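Local coordinates for Cg3027-pa (Drosophila melanogaster, PDB 2VHH), which probably hydrolyses N-carbamoyl-beta-alanine to beta-alanine, ammonia and carbon dioxide, in the last step of pyrimidine degradation, at residues C[356-359]-C[360-363]. Numbering follows the deposited sequence.
Sequences GFRM and TQRV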
loop_
_atom_site.group_PDB
_atom_site.type_symbol
_atom_site.label_atom_id
_atom_site.label_comp_id
_atom_site.label_asym_id
_atom_site.label_seq_id
_atom_site.Cartn_x
_atom_site.Cartn_y
_atom_site.Cartn_z
ATOM N N GLY C 356 23.348 8.591 19.076
ATOM C CA GLY C 356 22.058 8.690 18.416
ATOM C C GLY C 356 21.798 7.659 17.341
ATOM O O GLY C 356 21.057 7.920 16.400
ATOM N N PHE C 357 22.382 6.475 17.482
ATOM C CA PHE C 357 22.194 5.427 16.485
ATOM C C PHE C 357 20.766 4.886 16.433
ATOM O O PHE C 357 20.236 4.624 15.350
ATOM C CB PHE C 357 23.179 4.275 16.695
ATOM C CG PHE C 357 24.624 4.633 16.436
ATOM C CD1 PHE C 357 25.633 3.811 16.902
ATOM C CD2 PHE C 357 24.971 5.781 15.729
ATOM C CE1 PHE C 357 26.971 4.125 16.671
ATOM C CE2 PHE C 357 26.299 6.112 15.503
ATOM C CZ PHE C 357 27.307 5.278 15.974
ATOM N N ARG C 358 20.140 4.725 17.589
ATOM C CA ARG C 358 18.796 4.171 17.628
ATOM C C ARG C 358 17.793 5.240 17.209
ATOM O O ARG C 358 16.789 4.944 16.567
ATOM C CB ARG C 358 18.504 3.590 19.006
ATOM C CG ARG C 358 19.714 2.846 19.615
ATOM C CD ARG C 358 19.946 1.467 18.981
ATOM N NE ARG C 358 18.872 0.564 19.371
ATOM C CZ ARG C 358 19.011 -0.477 20.181
ATOM N NH1 ARG C 358 20.198 -0.814 20.663
ATOM N NH2 ARG C 358 17.948 -1.199 20.488
ATOM N N MET C 359 18.107 6.487 17.551
ATOM C CA MET C 359 17.343 7.657 17.146
ATOM C C MET C 359 17.204 7.679 15.615
ATOM O O MET C 359 16.143 7.991 15.090
ATOM C CB MET C 359 18.084 8.907 17.643
ATOM C CG MET C 359 17.275 10.195 17.808
ATOM S SD MET C 359 18.334 11.693 17.657
ATOM C CE MET C 359 19.380 11.558 19.125
ATOM N N THR C 360 18.275 7.299 14.912
ATOM C CA THR C 360 18.374 7.477 13.456
ATOM C C THR C 360 18.312 6.197 12.609
ATOM O O THR C 360 18.691 6.224 11.438
ATOM C CB THR C 360 19.681 8.181 13.071
ATOM O OG1 THR C 360 20.777 7.416 13.564
ATOM C CG2 THR C 360 19.750 9.566 13.648
ATOM N N GLN C 361 17.828 5.093 13.180
ATOM C CA GLN C 361 17.829 3.807 12.472
ATOM C C GLN C 361 16.861 3.696 11.304
ATOM O O GLN C 361 17.122 2.962 10.358
ATOM C CB GLN C 361 17.609 2.643 13.425
ATOM C CG GLN C 361 18.882 1.965 13.845
ATOM C CD GLN C 361 18.652 0.936 14.926
ATOM O OE1 GLN C 361 17.673 1.004 15.673
ATOM N NE2 GLN C 361 19.547 -0.026 15.014
ATOM N N ARG C 362 15.745 4.413 11.375
ATOM C CA ARG C 362 14.742 4.389 10.309
ATOM C C ARG C 362 14.167 2.983 10.103
ATOM O O ARG C 362 13.933 2.557 8.975
ATOM C CB ARG C 362 15.328 4.933 8.991
ATOM C CG ARG C 362 15.768 6.382 9.066
ATOM C CD ARG C 362 15.070 7.202 7.999
ATOM N NE ARG C 362 15.974 7.526 6.900
ATOM C CZ ARG C 362 15.599 7.761 5.647
ATOM N NH1 ARG C 362 14.323 7.699 5.288
ATOM N NH2 ARG C 362 16.529 8.053 4.751
ATOM N N VAL C 363 13.928 2.275 11.199
ATOM C CA VAL C 363 13.406 0.909 11.149
ATOM C C VAL C 363 12.169 0.725 10.260
ATOM O O VAL C 363 12.068 -0.281 9.568
ATOM C CB VAL C 363 13.163 0.300 12.570
ATOM C CG1 VAL C 363 14.303 -0.561 12.991
ATOM C CG2 VAL C 363 12.944 1.399 13.604
#
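With its chi1 at 58°, Thr360 holds OG1 between its own backbone N and carbonyl carbon, and this turns the hydroxyl back along the chain to Gly356 O; the Arg358 chain, bent at chi2 and chi3, comes to lie beside the extended Gln361 chain. Thr360 donates a hydrogen bond of 2.9 Å from OG1 to Gly356 O, bent at the acceptor (C=O...donor angle 141°) and somewhat tilted from the carbonyl plane. The backbone of Thr360 adds two weak bonds: its N lies 3.2 Å from Gly356 O and 3.3 Å from Phe357 O. Hydroxyl and amide of one residue thus converge on a single carbonyl just after helix 347-355. Thr360 lies within a type I beta turn that runs from Arg358 to Gln361. Here the side chains of Arg358 and Gln361 run side by side in the same direction, the guanidinium and amide planes 42° apart. Gln361 CG passes near Phe357 O, while OE1 stays 3.9 Å from Arg358 NE and approaches the guanidinium obliquely. Arg358 itself bonds weakly to Gly247 O and Asn280 O, tying this linker between helices 347-355 and 363-374 to the body of the subunit. From within the turn, Thr360 O bonds to His199 ND1 of a second subunit, and Gln361 O to Gln241 NE2 of that subunit. The chemistry therefore implies a loop shaped internally by one firm hydroxyl bond and weaker amide bonds, while the carbonyls of Thr360 and Gln361 engage a second subunit of the octamer.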